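Local coordinates for protein rhamnonate dehydratase (Gibberella zeae PH-1, PDB 3FXG) that probably dehydrates L-rhamnonate to a 2-keto-3-deoxy sugar acid, as a magnesium-dependent lyase of the enolase superfamily, at residues Asp142-Tyr153 against Thr377-Leu387. Residues are numbered along the deposited sequence; the frame is centred on the assembly and turned at random.
Sequences DLLGKVRNEPVY and TADLDKPGFGL
Asp-142 turns its carboxylate to the type II' turn Pro-383 to Gly-386, where OD1 takes the N-H of Phe-385 at 2.9 Å, nearly straight (177°). CG lies trans to the backbone N (chi1 -173°), which carries OD1 to the turn while OD2 forms a salt bridge with Lys-146 NZ (2.7 Å), on its syn side but tilted out of plane, and also accepts from Phe-80 N. A water donates to OD1 and accepts from Leu-387 N. The turn's Gly-384, at positive phi, sits against Gly-145 with their CA atoms 3.8 Å apart. Past the Schellman motif closing helix 128-148, Glu-150 O accepts from Gly-384 N and Val-152 N donates to Gly-384 O, a single bridge pairing Gly-384 with Pro-151. Val-152 CG2 stands over the middle of the Phe-385 ring, 3.7 Å from its centroid, in a CH-pi contact. Farther along, the Tyr-153 hydroxyl donates to Asp-381 OD1 (2.7 Å) on the syn side, tilted out of the carboxylate plane, as Leu-380 CB packs obliquely against Tyr-153 CE2. Asp-142 thus joins the end of helix 128-148 to the loop after strand 374-376; with a lysine and two backbone N-H donors around it, its carboxylate is probably ionised.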
ATOM      1  N   ASP A 142      16.016   6.700  41.799  1.00 10.58           N
ATOM      2  CA  ASP A 142      17.071   7.237  42.656  1.00 11.90           C
ATOM      3  C   ASP A 142      16.991   6.514  44.002  1.00 11.52           C
ATOM      4  O   ASP A 142      18.008   6.114  44.566  1.00 12.07           O
ATOM      5  CB  ASP A 142      16.876   8.749  42.851  1.00 11.10           C
ATOM      6  CG  ASP A 142      18.043   9.407  43.585  1.00 14.42           C
ATOM      7  OD1 ASP A 142      19.201   9.264  43.135  1.00 12.94           O
ATOM      8  OD2 ASP A 142      17.797  10.083  44.610  1.00 12.47           O
ATOM      9  N   LEU A 143      15.771   6.345  44.503  1.00 11.30           N
ATOM     10  CA  LEU A 143      15.539   5.660  45.770  1.00 12.12           C
ATOM     11  C   LEU A 143      16.000   4.204  45.707  1.00 12.58           C
ATOM     12  O   LEU A 143      16.644   3.705  46.632  1.00 13.32           O
ATOM     13  CB  LEU A 143      14.048   5.714  46.125  1.00 11.84           C
ATOM     14  CG  LEU A 143      13.566   4.867  47.306  1.00 11.79           C
ATOM     15  CD1 LEU A 143      14.247   5.330  48.588  1.00 13.38           C
ATOM     16  CD2 LEU A 143      12.051   4.985  47.428  1.00 12.47           C
ATOM     17  N   LEU A 144      15.668   3.519  44.615  1.00 12.46           N
ATOM     18  CA  LEU A 144      16.061   2.125  44.454  1.00 12.63           C
ATOM     19  C   LEU A 144      17.577   1.975  44.467  1.00 12.80           C
ATOM     20  O   LEU A 144      18.115   1.055  45.087  1.00 13.31           O
ATOM     21  CB  LEU A 144      15.491   1.552  43.149  1.00 13.27           C
ATOM     22  CG  LEU A 144      13.970   1.377  43.096  1.00 14.73           C
ATOM     23  CD1 LEU A 144      13.558   0.863  41.722  1.00 14.44           C
ATOM     24  CD2 LEU A 144      13.523   0.405  44.188  1.00 14.54           C
ATOM     25  N   GLY A 145      18.267   2.880  43.781  1.00 12.30           N
ATOM     26  CA  GLY A 145      19.715   2.819  43.750  1.00 12.62           C
ATOM     27  C   GLY A 145      20.306   3.061  45.128  1.00 13.31           C
ATOM     28  O   GLY A 145      21.282   2.418  45.517  1.00 14.42           O
ATOM     29  N   LYS A 146      19.710   3.985  45.877  1.00 12.68           N
ATOM     30  CA  LYS A 146      20.201   4.302  47.212  1.00 13.13           C
ATOM     31  C   LYS A 146      19.970   3.168  48.201  1.00 14.81           C
ATOM     32  O   LYS A 146      20.840   2.868  49.018  1.00 15.08           O
ATOM     33  CB  LYS A 146      19.563   5.604  47.708  1.00 12.45           C
ATOM     34  CG  LYS A 146      20.177   6.816  47.033  1.00 14.52           C
ATOM     35  CD  LYS A 146      19.433   8.104  47.306  1.00 14.28           C
ATOM     36  CE  LYS A 146      20.155   9.263  46.631  1.00 16.52           C
ATOM     37  NZ  LYS A 146      19.419  10.551  46.743  1.00 15.91           N
ATOM     38  N   VAL A 147      18.812   2.521  48.121  1.00 14.06           N
ATOM     39  CA  VAL A 147      18.528   1.412  49.022  1.00 15.25           C
ATOM     40  C   VAL A 147      19.496   0.253  48.780  1.00 15.27           C
ATOM     41  O   VAL A 147      19.985  -0.360  49.728  1.00 14.90           O
ATOM     42  CB  VAL A 147      17.076   0.907  48.860  1.00 14.98           C
ATOM     43  CG1 VAL A 147      16.863  -0.352  49.700  1.00 16.44           C
ATOM     44  CG2 VAL A 147      16.101   1.996  49.299  1.00 15.55           C
ATOM     45  N   ARG A 148      19.782  -0.033  47.512  1.00 14.00           N
ATOM     46  CA  ARG A 148      20.694  -1.121  47.160  1.00 15.16           C
ATOM     47  C   ARG A 148      22.153  -0.688  47.137  1.00 14.49           C
ATOM     48  O   ARG A 148      23.047  -1.514  46.967  1.00 15.28           O
ATOM     49  CB  ARG A 148      20.328  -1.695  45.791  1.00 16.77           C
ATOM     50  CG  ARG A 148      18.994  -2.411  45.770  1.00 18.79           C
ATOM     51  CD  ARG A 148      18.631  -2.843  44.374  1.00 20.79           C
ATOM     52  NE  ARG A 148      17.394  -3.614  44.365  1.00 20.88           N
ATOM     53  CZ  ARG A 148      16.503  -3.567  43.383  1.00 21.54           C
ATOM     54  NH1 ARG A 148      16.716  -2.779  42.335  1.00 25.52           N
ATOM     55  NH2 ARG A 148      15.406  -4.304  43.447  1.00 19.31           N
ATOM     56  N   ASN A 149      22.390   0.608  47.300  1.00 14.65           N
ATOM     57  CA  ASN A 149      23.745   1.152  47.274  1.00 15.30           C
ATOM     58  C   ASN A 149      24.406   0.881  45.918  1.00 15.84           C
ATOM     59  O   ASN A 149      25.575   0.494  45.850  1.00 14.69           O
ATOM     60  CB  ASN A 149      24.598   0.541  48.390  1.00 16.20           C
ATOM     61  CG  ASN A 149      25.912   1.272  48.578  1.00 19.22           C
ATOM     62  OD1 ASN A 149      26.918   0.677  48.974  1.00 24.35           O
ATOM     63  ND2 ASN A 149      25.909   2.571  48.305  1.00 18.53           N
ATOM     64  N   GLU A 150      23.650   1.086  44.842  1.00 15.82           N
ATOM     65  CA  GLU A 150      24.158   0.875  43.488  1.00 14.96           C
ATOM     66  C   GLU A 150      23.758   2.029  42.570  1.00 14.17           C
ATOM     67  O   GLU A 150      22.742   2.687  42.796  1.00 12.90           O
ATOM     68  CB  GLU A 150      23.608  -0.435  42.901  1.00 16.07           C
ATOM     69  CG  GLU A 150      24.119  -1.709  43.567  1.00 16.57           C
ATOM     70  CD  GLU A 150      23.658  -2.980  42.851  1.00 21.54           C
ATOM     71  OE1 GLU A 150      24.001  -3.157  41.659  1.00 18.16           O
ATOM     72  OE2 GLU A 150      22.953  -3.806  43.479  1.00 19.41           O
ATOM     73  N   PRO A 151      24.563   2.300  41.529  1.00 12.85           N
ATOM     74  CA  PRO A 151      24.228   3.385  40.601  1.00 11.80           C
ATOM     75  C   PRO A 151      23.035   2.886  39.796  1.00 10.26           C
ATOM     76  O   PRO A 151      22.885   1.681  39.610  1.00 10.10           O
ATOM     77  CB  PRO A 151      25.478   3.506  39.727  1.00 11.96           C
ATOM     78  CG  PRO A 151      26.577   2.881  40.567  1.00 11.31           C
ATOM     79  CD  PRO A 151      25.877   1.719  41.208  1.00 12.33           C
ATOM     80  N   VAL A 152      22.189   3.790  39.317  1.00 10.74           N
ATOM     81  CA  VAL A 152      21.024   3.369  38.538  1.00 11.35           C
ATOM     82  C   VAL A 152      21.398   2.549  37.305  1.00 11.86           C
ATOM     83  O   VAL A 152      20.729   1.564  36.983  1.00 11.88           O
ATOM     84  CB  VAL A 152      20.172   4.585  38.093  1.00  8.77           C
ATOM     85  CG1 VAL A 152      19.112   4.156  37.079  1.00  8.94           C
ATOM     86  CG2 VAL A 152      19.495   5.207  39.305  1.00  9.83           C
ATOM     87  N   TYR A 153      22.471   2.932  36.619  1.00 11.88           N
ATOM     88  CA  TYR A 153      22.858   2.204  35.415  1.00 12.22           C
ATOM     89  C   TYR A 153      23.145   0.724  35.676  1.00 12.58           C
ATOM     90  O   TYR A 153      22.929  -0.116  34.804  1.00 13.12           O
ATOM     91  CB  TYR A 153      24.047   2.897  34.724  1.00 12.74           C
ATOM     92  CG  TYR A 153      25.433   2.595  35.266  1.00 13.72           C
ATOM     93  CD1 TYR A 153      26.185   1.536  34.754  1.00 13.33           C
ATOM     94  CD2 TYR A 153      26.017   3.405  36.243  1.00 13.74           C
ATOM     95  CE1 TYR A 153      27.491   1.295  35.190  1.00 13.65           C
ATOM     96  CE2 TYR A 153      27.326   3.170  36.692  1.00 12.50           C
ATOM     97  CZ  TYR A 153      28.055   2.115  36.155  1.00 14.59           C
ATOM     98  OH  TYR A 153      29.353   1.891  36.556  1.00 15.09           O
ATOM     99  N   THR A 377      32.078   5.478  33.188  1.00 12.70           N
ATOM    100  CA  THR A 377      31.247   4.736  34.126  1.00 14.51           C
ATOM    101  C   THR A 377      31.647   5.118  35.546  1.00 15.07           C
ATOM    102  O   THR A 377      30.805   5.199  36.442  1.00 14.00           O
ATOM    103  CB  THR A 377      31.416   3.212  33.950  1.00 14.04           C
ATOM    104  OG1 THR A 377      32.808   2.893  33.837  1.00 16.03           O
ATOM    105  CG2 THR A 377      30.685   2.733  32.705  1.00 12.35           C
ATOM    106  N   ALA A 378      32.941   5.356  35.746  1.00 13.94           N
ATOM    107  CA  ALA A 378      33.445   5.744  37.055  1.00 13.99           C
ATOM    108  C   ALA A 378      32.759   7.023  37.530  1.00 13.68           C
ATOM    109  O   ALA A 378      32.423   7.148  38.705  1.00 11.06           O
ATOM    110  CB  ALA A 378      34.955   5.949  36.998  1.00 17.26           C
ATOM    111  N   ASP A 379      32.540   7.966  36.614  1.00 12.50           N
ATOM    112  CA  ASP A 379      31.887   9.229  36.963  1.00 14.14           C
ATOM    113  C   ASP A 379      30.477   8.986  37.496  1.00 14.01           C
ATOM    114  O   ASP A 379      29.939   9.799  38.250  1.00 14.35           O
ATOM    115  CB  ASP A 379      31.772  10.156  35.741  1.00 14.96           C
ATOM    116  CG  ASP A 379      33.118  10.595  35.195  1.00 17.51           C
ATOM    117  OD1 ASP A 379      34.020  10.924  35.993  1.00 13.51           O
ATOM    118  OD2 ASP A 379      33.263  10.633  33.954  1.00 18.39           O
ATOM    119  N   LEU A 380      29.880   7.868  37.098  1.00 14.65           N
ATOM    120  CA  LEU A 380      28.520   7.546  37.511  1.00 14.83           C
ATOM    121  C   LEU A 380      28.426   6.599  38.702  1.00 16.05           C
ATOM    122  O   LEU A 380      27.325   6.247  39.131  1.00 15.61           O
ATOM    123  CB  LEU A 380      27.760   6.940  36.327  1.00 15.63           C
ATOM    124  CG  LEU A 380      27.805   7.736  35.018  1.00 13.62           C
ATOM    125  CD1 LEU A 380      26.983   7.021  33.956  1.00 14.42           C
ATOM    126  CD2 LEU A 380      27.260   9.140  35.251  1.00 14.62           C
ATOM    127  N   ASP A 381      29.570   6.195  39.247  1.00 16.48           N
ATOM    128  CA  ASP A 381      29.561   5.266  40.371  1.00 17.47           C
ATOM    129  C   ASP A 381      29.257   5.867  41.738  1.00 18.53           C
ATOM    130  O   ASP A 381      30.136   6.007  42.588  1.00 19.24           O
ATOM    131  CB  ASP A 381      30.872   4.472  40.428  1.00 16.84           C
ATOM    132  CG  ASP A 381      30.935   3.382  39.368  1.00 16.25           C
ATOM    133  OD1 ASP A 381      29.871   2.826  39.020  1.00 14.55           O
ATOM    134  OD2 ASP A 381      32.040   3.066  38.891  1.00 13.78           O
ATOM    135  N   LYS A 382      27.991   6.213  41.930  1.00 18.61           N
ATOM    136  CA  LYS A 382      27.489   6.762  43.179  1.00 18.14           C
ATOM    137  C   LYS A 382      26.073   6.206  43.304  1.00 18.02           C
ATOM    138  O   LYS A 382      25.452   5.858  42.300  1.00 17.59           O
ATOM    139  CB  LYS A 382      27.466   8.292  43.132  1.00 19.60           C
ATOM    140  CG  LYS A 382      28.853   8.919  43.136  1.00 24.08           C
ATOM    141  CD  LYS A 382      28.785  10.431  43.064  1.00 28.05           C
ATOM    142  CE  LYS A 382      30.179  11.035  42.992  1.00 28.97           C
ATOM    143  NZ  LYS A 382      30.143  12.495  42.704  1.00 31.09           N
ATOM    144  N   PRO A 383      25.550   6.097  44.536  1.00 17.21           N
ATOM    145  CA  PRO A 383      24.198   5.570  44.754  1.00 17.17           C
ATOM    146  C   PRO A 383      23.115   6.311  43.964  1.00 15.61           C
ATOM    147  O   PRO A 383      23.124   7.538  43.889  1.00 15.73           O
ATOM    148  CB  PRO A 383      24.017   5.712  46.263  1.00 18.21           C
ATOM    149  CG  PRO A 383      25.418   5.541  46.780  1.00 17.89           C
ATOM    150  CD  PRO A 383      26.210   6.387  45.821  1.00 17.99           C
ATOM    151  N   GLY A 384      22.187   5.556  43.380  1.00 14.03           N
ATOM    152  CA  GLY A 384      21.112   6.166  42.612  1.00 13.29           C
ATOM    153  C   GLY A 384      21.631   6.951  41.424  1.00 13.45           C
ATOM    154  O   GLY A 384      22.460   6.450  40.665  1.00 12.18           O
ATOM    155  N   PHE A 385      21.141   8.177  41.253  1.00 12.72           N
ATOM    156  CA  PHE A 385      21.585   9.020  40.151  1.00 14.19           C
ATOM    157  C   PHE A 385      22.802   9.849  40.553  1.00 14.44           C
ATOM    158  O   PHE A 385      23.270  10.694  39.792  1.00 14.37           O
ATOM    159  CB  PHE A 385      20.441   9.921  39.664  1.00 13.52           C
ATOM    160  CG  PHE A 385      19.438   9.202  38.794  1.00 12.94           C
ATOM    161  CD1 PHE A 385      19.825   8.659  37.570  1.00 12.90           C
ATOM    162  CD2 PHE A 385      18.118   9.045  39.205  1.00 12.64           C
ATOM    163  CE1 PHE A 385      18.915   7.971  36.770  1.00 12.38           C
ATOM    164  CE2 PHE A 385      17.195   8.357  38.411  1.00 11.25           C
ATOM    165  CZ  PHE A 385      17.594   7.819  37.194  1.00 10.22           C
ATOM    166  N   GLY A 386      23.304   9.587  41.757  1.00 14.64           N
ATOM    167  CA  GLY A 386      24.497  10.257  42.256  1.00 15.68           C
ATOM    168  C   GLY A 386      24.496  11.760  42.450  1.00 16.82           C
ATOM    169  O   GLY A 386      25.564  12.371  42.527  1.00 17.61           O
ATOM    170  N   LEU A 387      23.318  12.363  42.545  1.00 17.26           N
ATOM    171  CA  LEU A 387      23.231  13.806  42.732  1.00 18.12           C
ATOM    172  C   LEU A 387      22.947  14.147  44.189  1.00 19.71           C
ATOM    173  O   LEU A 387      22.022  13.609  44.793  1.00 19.64           O
ATOM    174  CB  LEU A 387      22.139  14.391  41.836  1.00 18.07           C
ATOM    175  CG  LEU A 387      22.404  14.284  40.333  1.00 17.89           C
ATOM    176  CD1 LEU A 387      21.151  14.664  39.561  1.00 19.98           C
ATOM    177  CD2 LEU A 387      23.566  15.186  39.952  1.00 20.34           C
TER
HETATM  178  O   HOH W   1      20.576  11.615  42.901  1.00 16.35           O
HETATM  179  O   HOH W   2      22.294  11.676  46.366  1.00 33.71           O